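Local coordinates for plasmodesmata-located protein 5 (Arabidopsis thaliana, PDB 6GRE) that limits plasmodesmal permeability during salicylic acid-triggered immune responses by regulating callose deposition, and so modulates cell-to-cell trafficking, at residues 22-27 with 58-63; 30-35 with 105-110. One frame throughout, in Å; residues are numbered along the deposited sequence.

In the fold
Reading from the N terminus, the chain passes through strand 10-13 and enters helix 23-38, which supplies one side of both contacts. Contact 1 closes a loop of about thirty residues, bringing 58-63, at the start of strand 60-66, back to the first turn of that helix. Contact 2 spans a longer excursion, through helix 72-90, and sets 105-110 against the next turns. The two loops cross, since the segments alternate: 22-27, 30-35, 58-63, 105-110. Strands 60-66 and 103-108 are antiparallel neighbours, with backbone hydrogen bonds joining Ile63 to Arg106 and Tyr61 to Asp108, so the two contacts tie one helix to adjoining strands of the first Gnk2-homologous domain.

Contact 1 (22-27 with 58-63); sequences SGYETN and VTVYGI
The carboxamide of Asn27 donates through ND2 to the carbonyl O of Val58, 3.0 Å away, in the polar bond that joins the helix start to the segment leading into the strand. The N-H points almost straight at the oxygen, and the acceptor lies in the plane of the Asn27 amide. At the acceptor, the donor stands 51° out of the Val58 carbonyl plane. The bond thereby ties an early residue of the helix to a backbone carbonyl two residues before strand 60-66.

Beside this bond the packing is apolar. In the conformer of Val60 described, CG2 lies 3.5 Å from Asn27 CB and also sits over one face of the Tyr24 ring, offset toward its rim, in a CH-pi contact 3.9 Å from the centroid and 19° off the ring normal. The other branch, Val60 CG1, reaches the phenol end and meets Tyr24 OH at 3.5 Å. Tyr24 crosses Val60 at about a right angle, its first torsion (-169°) carrying the ring over toward the Thr59 carbonyl, where CE1 at the ring edge comes to 3.4 Å from Thr59 O. Tyr24 OH is itself hydrogen-bonded to Tyr94 O, which fixes the far end of the ring. Nearer the helix start, Val58 CG1 rests 4.0 Å from Gly23 CA. Ser22 caps this helix, its OG accepting a weak bond from Glu25 N.

The ring of Tyr94 meets that of Tyr24 edge-to-face, while Phe18 also packs on Tyr24. Val60 continues inward against Leu28 and Leu31 of helix 23-38 and pairs through its backbone with Val49, so the contact seats the helix start over neighbouring strands 44-49 and 60-66.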
loop_
_atom_site.group_PDB
_atom_site.type_symbol
_atom_site.label_atom_id
_atom_site.label_comp_id
_atom_site.label_asym_id
_atom_site.label_seq_id
_atom_site.Cartn_x
_atom_site.Cartn_y
_atom_site.Cartn_z
ATOM N N SER A 22 -1.675 -24.584 12.871
ATOM C CA SER A 22 -1.911 -25.190 11.576
ATOM C C SER A 22 -0.757 -24.865 10.640
ATOM O O SER A 22 0.031 -23.948 10.888
ATOM C CB SER A 22 -3.204 -24.689 10.974
ATOM O OG SER A 22 -3.116 -23.286 10.728
ATOM N N GLY A 23 -0.682 -25.600 9.538
ATOM C CA GLY A 23 0.299 -25.355 8.541
ATOM C C GLY A 23 0.199 -23.922 8.008
ATOM O O GLY A 23 1.227 -23.336 7.702
ATOM N N TYR A 24 -1.030 -23.449 7.816
ATOM C CA TYR A 24 -1.228 -22.067 7.316
ATOM C C TYR A 24 -0.516 -21.087 8.247
ATOM O O TYR A 24 0.259 -20.243 7.755
ATOM C CB TYR A 24 -2.703 -21.706 7.170
ATOM C CG TYR A 24 -2.889 -20.415 6.422
ATOM C CD1 TYR A 24 -2.931 -20.433 5.049
ATOM C CD2 TYR A 24 -2.889 -19.195 7.069
ATOM C CE1 TYR A 24 -3.081 -19.261 4.327
ATOM C CE2 TYR A 24 -3.024 -18.011 6.363
ATOM C CZ TYR A 24 -3.115 -18.054 4.987
ATOM O OH TYR A 24 -3.283 -16.918 4.233
ATOM N N GLU A 25 -0.759 -21.185 9.561
ATOM C CA GLU A 25 -0.150 -20.277 10.544
ATOM C C GLU A 25 1.373 -20.363 10.417
ATOM O O GLU A 25 2.068 -19.359 10.356
ATOM C CB GLU A 25 -0.558 -20.586 11.977
ATOM C CG GLU A 25 0.064 -19.604 12.965
ATOM C CD GLU A 25 -0.337 -19.807 14.411
ATOM O OE1 GLU A 25 -0.548 -20.944 14.784
ATOM O OE2 GLU A 25 -0.475 -18.806 15.134
ATOM N N THR A 26 1.926 -21.584 10.356
ATOM C CA THR A 26 3.344 -21.759 10.296
ATOM C C THR A 26 3.903 -21.175 8.991
ATOM O O THR A 26 4.933 -20.518 8.980
ATOM C CB THR A 26 3.717 -23.247 10.422
ATOM O OG1 THR A 26 3.157 -23.673 11.658
ATOM C CG2 THR A 26 5.206 -23.478 10.363
ATOM N N ASN A 27 3.214 -21.425 7.878
ATOM C CA ASN A 27 3.650 -20.916 6.575
ATOM C C ASN A 27 3.576 -19.375 6.537
ATOM O O ASN A 27 4.457 -18.740 5.972
ATOM C CB ASN A 27 2.866 -21.592 5.445
ATOM C CG ASN A 27 3.273 -23.046 5.258
ATOM O OD1 ASN A 27 4.382 -23.434 5.614
ATOM N ND2 ASN A 27 2.410 -23.819 4.630
ATOM N N VAL A 58 -3.138 -24.793 3.270
ATOM C CA VAL A 58 -1.988 -24.310 4.058
ATOM C C VAL A 58 -1.140 -23.294 3.280
ATOM O O VAL A 58 -0.235 -22.683 3.842
ATOM C CB VAL A 58 -1.095 -25.488 4.504
ATOM C CG1 VAL A 58 -1.844 -26.481 5.389
ATOM C CG2 VAL A 58 -0.452 -26.167 3.325
ATOM N N THR A 59 -1.371 -23.172 1.976
ATOM C CA THR A 59 -0.532 -22.323 1.131
ATOM C C THR A 59 -0.888 -20.849 1.373
ATOM O O THR A 59 -2.053 -20.489 1.363
ATOM C CB THR A 59 -0.697 -22.690 -0.348
ATOM O OG1 THR A 59 -0.176 -24.015 -0.521
ATOM C CG2 THR A 59 0.059 -21.769 -1.278
ATOM N N VAL A 60 0.154 -20.042 1.549
ATOM C CA VAL A 60 0.036 -18.584 1.800
ATOM C C VAL A 60 0.704 -17.840 0.650
ATOM O O VAL A 60 1.741 -18.200 0.199
ATOM C CB VAL A 60 0.698 -18.117 3.109
ATOM C CG1 VAL A 60 0.115 -16.756 3.528
ATOM C CG2 VAL A 60 0.624 -19.142 4.224
ATOM N N TYR A 61 0.079 -16.731 0.249
ATOM C CA TYR A 61 0.548 -15.863 -0.805
ATOM C C TYR A 61 0.698 -14.466 -0.213
ATOM O O TYR A 61 -0.185 -14.000 0.481
ATOM C CB TYR A 61 -0.457 -15.811 -1.956
ATOM C CG TYR A 61 -0.791 -17.158 -2.554
ATOM C CD1 TYR A 61 -1.760 -17.960 -1.975
ATOM C CD2 TYR A 61 -0.150 -17.617 -3.690
ATOM C CE1 TYR A 61 -2.078 -19.200 -2.510
ATOM C CE2 TYR A 61 -0.458 -18.854 -4.241
ATOM C CZ TYR A 61 -1.427 -19.643 -3.643
ATOM O OH TYR A 61 -1.717 -20.874 -4.176
ATOM N N GLY A 62 1.795 -13.802 -0.557
ATOM C CA GLY A 62 1.951 -12.468 -0.013
ATOM C C GLY A 62 2.878 -11.601 -0.819
ATOM O O GLY A 62 3.661 -12.055 -1.668
ATOM N N ILE A 63 2.792 -10.304 -0.498
ATOM C CA ILE A 63 3.733 -9.322 -0.989
ATOM C C ILE A 63 4.133 -8.386 0.150
ATOM O O ILE A 63 3.389 -8.223 1.133
ATOM C CB ILE A 63 3.143 -8.492 -2.154
ATOM C CG1 ILE A 63 1.994 -7.590 -1.680
ATOM C CG2 ILE A 63 2.718 -9.379 -3.310
ATOM C CD1 ILE A 63 1.559 -6.532 -2.678
#

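Contact 2 (30-35 with 105-110); sequences SLLSSF and IRYDNK. With NAG (2-acetamido-2-deoxy-beta-D-glucopyranose), chain C.
Helix 23-38 packed against an antiparallel five-stranded sheet is a basic element of the Gnk2-homologous (DUF26) domain, and here Leu31, Leu32 and Phe35 meet Ile105 and Tyr107 of the central strand 103-108. The axes of 30-35 and 105-108 approach to 10.3 Å and run nearly antiparallel, at 154°.

The leucines each touch with one methyl, whereas Phe35 uses ring atoms CD2 and CE2. Leu31 reaches the strand with CD2, which meets Tyr107 CB at 3.7 Å, at the root of the side chain. Leu32 also uses its CD2, which approaches the Tyr107 ring obliquely at CD2, 4.0 Å away, and lies 4.2 Å from Ile105 CD1. A chi1 of 56° puts Tyr107 CG between the backbone N and the carbonyl carbon and brings that ring atom up to the Leu32 methyl. Phe35 lays its CD2 against Ile105 CG2 at 3.8 Å, again obliquely, while its edge atom CZ faces Arg106 O. On one face of the Phe35 ring sits Leu31 O, from the preceding helical turn.

Val83 and Val86 of helix 72-90 extend this core, Val83 touching Leu32 and Val86 touching both Ile105 and Tyr107. Arg106, part of the pocket that holds 2-(2-ethoxyethoxy)ethanol, points away from the helix, makes cation-pi contacts with Phe97 and Phe112, and bonds to Ser203 OG of the second Gnk2-homologous region, linking the two.

Beyond the strand, Asn109 ND2 is covalently joined to C1 of an N-acetylglucosamine (1.4 Å). Just before it, Asp108 OD2 forms a salt bridge with Lys110 NZ, 3.0 Å away, and Asp108 OD1 accepts from Asn109 N.

The chemistry is thus divided along the strand: the side chains turned to the helix make only apolar contacts with it, consistent with packing held mainly by dispersion and shape, whereas charge and glycan are kept to the other face and the strand's end.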
loop_
_atom_site.group_PDB
_atom_site.type_symbol
_atom_site.label_atom_id
_atom_site.label_comp_id
_atom_site.label_asym_id
_atom_site.label_seq_id
_atom_site.Cartn_x
_atom_site.Cartn_y
_atom_site.Cartn_z
ATOM N N SER A 30 6.499 -17.975 8.344
ATOM C CA SER A 30 7.667 -18.107 7.479
ATOM C C SER A 30 7.629 -17.049 6.375
ATOM O O SER A 30 8.654 -16.475 6.055
ATOM C CB SER A 30 7.796 -19.487 6.870
ATOM O OG SER A 30 7.627 -20.488 7.851
ATOM N N LEU A 31 6.441 -16.836 5.784
ATOM C CA LEU A 31 6.270 -15.833 4.706
ATOM C C LEU A 31 6.720 -14.459 5.216
ATOM O O LEU A 31 7.493 -13.749 4.551
ATOM C CB LEU A 31 4.806 -15.785 4.273
ATOM C CG LEU A 31 4.454 -14.601 3.358
ATOM C CD1 LEU A 31 5.001 -14.856 1.974
ATOM C CD2 LEU A 31 2.955 -14.368 3.298
ATOM N N LEU A 32 6.214 -14.080 6.387
ATOM C CA LEU A 32 6.466 -12.739 6.945
ATOM C C LEU A 32 7.953 -12.524 7.234
ATOM O O LEU A 32 8.475 -11.454 6.940
ATOM C CB LEU A 32 5.620 -12.537 8.198
ATOM C CG LEU A 32 4.115 -12.528 7.970
ATOM C CD1 LEU A 32 3.367 -12.456 9.281
ATOM C CD2 LEU A 32 3.708 -11.390 7.039
ATOM N N SER A 33 8.646 -13.546 7.753
ATOM C CA SER A 33 10.085 -13.464 8.000
ATOM C C SER A 33 10.834 -13.277 6.676
ATOM O O SER A 33 11.849 -12.556 6.599
ATOM C CB SER A 33 10.570 -14.691 8.734
ATOM O OG SER A 33 10.050 -14.715 10.056
ATOM N N SER A 34 10.334 -13.926 5.628
ATOM C CA SER A 34 10.913 -13.823 4.291
ATOM C C SER A 34 10.804 -12.394 3.743
ATOM O O SER A 34 11.701 -11.961 3.015
ATOM C CB SER A 34 10.275 -14.780 3.356
ATOM O OG SER A 34 10.615 -16.097 3.754
ATOM N N PHE A 35 9.675 -11.729 4.012
ATOM C CA PHE A 35 9.485 -10.332 3.594
ATOM C C PHE A 35 10.636 -9.492 4.143
ATOM O O PHE A 35 11.276 -8.708 3.416
ATOM C CB PHE A 35 8.189 -9.718 4.136
ATOM C CG PHE A 35 6.874 -10.181 3.559
ATOM C CD1 PHE A 35 6.786 -10.905 2.386
ATOM C CD2 PHE A 35 5.703 -9.852 4.221
ATOM C CE1 PHE A 35 5.552 -11.261 1.865
ATOM C CE2 PHE A 35 4.473 -10.239 3.720
ATOM C CZ PHE A 35 4.402 -10.944 2.547
ATOM N N ILE A 105 2.397 -4.617 3.867
ATOM C CA ILE A 105 2.478 -6.056 3.730
ATOM C C ILE A 105 1.070 -6.592 3.495
ATOM O O ILE A 105 0.085 -6.014 3.963
ATOM C CB ILE A 105 3.161 -6.702 4.949
ATOM C CG1 ILE A 105 2.414 -6.430 6.248
ATOM C CG2 ILE A 105 4.616 -6.301 5.013
ATOM C CD1 ILE A 105 2.903 -7.263 7.424
ATOM N N ARG A 106 0.974 -7.687 2.735
ATOM C CA ARG A 106 -0.314 -8.225 2.393
ATOM C C ARG A 106 -0.168 -9.729 2.178
ATOM O O ARG A 106 0.754 -10.162 1.490
ATOM C CB ARG A 106 -0.860 -7.534 1.139
ATOM C CG ARG A 106 -2.302 -7.856 0.789
ATOM C CD ARG A 106 -2.682 -7.024 -0.429
ATOM N NE ARG A 106 -4.078 -7.178 -0.803
ATOM C CZ ARG A 106 -4.769 -6.276 -1.479
ATOM N NH1 ARG A 106 -4.138 -5.247 -2.012
ATOM N NH2 ARG A 106 -6.083 -6.404 -1.602
ATOM N N TYR A 107 -1.107 -10.482 2.757
ATOM C CA TYR A 107 -1.110 -11.930 2.582
ATOM C C TYR A 107 -2.546 -12.441 2.523
ATOM O O TYR A 107 -3.458 -11.834 3.009
ATOM C CB TYR A 107 -0.319 -12.595 3.704
ATOM C CG TYR A 107 -0.772 -12.277 5.107
ATOM C CD1 TYR A 107 -1.791 -12.987 5.721
ATOM C CD2 TYR A 107 -0.133 -11.305 5.849
ATOM C CE1 TYR A 107 -2.185 -12.698 7.018
ATOM C CE2 TYR A 107 -0.506 -11.009 7.142
ATOM C CZ TYR A 107 -1.516 -11.733 7.746
ATOM O OH TYR A 107 -1.837 -11.436 9.034
ATOM N N ASP A 108 -2.705 -13.609 1.896
ATOM C CA ASP A 108 -3.975 -14.211 1.704
ATOM C C ASP A 108 -3.746 -15.692 1.400
ATOM O O ASP A 108 -2.622 -16.094 1.140
ATOM C CB ASP A 108 -4.738 -13.506 0.575
ATOM C CG ASP A 108 -6.241 -13.719 0.599
ATOM O OD1 ASP A 108 -6.735 -14.406 1.505
ATOM O OD2 ASP A 108 -6.909 -13.195 -0.311
ATOM N N ASN A 109 -4.848 -16.456 1.426
ATOM C CA ASN A 109 -4.815 -17.913 1.200
ATOM C C ASN A 109 -5.159 -18.249 -0.262
ATOM O O ASN A 109 -5.436 -19.377 -0.597
ATOM C CB ASN A 109 -5.726 -18.629 2.203
ATOM C CG ASN A 109 -7.198 -18.480 1.898
ATOM O OD1 ASN A 109 -7.639 -17.463 1.360
ATOM N ND2 ASN A 109 -7.967 -19.503 2.228
ATOM N N LYS A 110 -5.129 -17.240 -1.133
ATOM C CA LYS A 110 -5.182 -17.400 -2.564
ATOM C C LYS A 110 -4.355 -16.270 -3.173
ATOM O O LYS A 110 -4.125 -15.253 -2.522
ATOM C CB LYS A 110 -6.633 -17.341 -3.052
ATOM C CG LYS A 110 -7.318 -16.004 -2.823
ATOM C CD LYS A 110 -8.771 -15.963 -3.235
ATOM C CE LYS A 110 -9.461 -14.691 -2.785
ATOM N NZ LYS A 110 -9.365 -14.496 -1.313
HETATM C C1 NAG C . -9.392 -19.543 2.012
HETATM C C2 NAG C . -9.823 -20.740 1.167
HETATM C C3 NAG C . -11.328 -20.755 0.988
HETATM C C4 NAG C . -11.992 -20.718 2.349
HETATM C C5 NAG C . -11.439 -19.592 3.236
HETATM C C6 NAG C . -11.894 -19.744 4.679
HETATM C C7 NAG C . -8.186 -21.485 -0.471
HETATM C C8 NAG C . -7.686 -21.371 -1.875
HETATM N N2 NAG C . -9.229 -20.733 -0.152
HETATM O O3 NAG C . -11.677 -21.951 0.285
HETATM O O4 NAG C . -13.409 -20.560 2.180
HETATM O O5 NAG C . -10.010 -19.611 3.282
HETATM O O6 NAG C . -11.434 -21.003 5.210
HETATM O O7 NAG C . -7.655 -22.238 0.342
#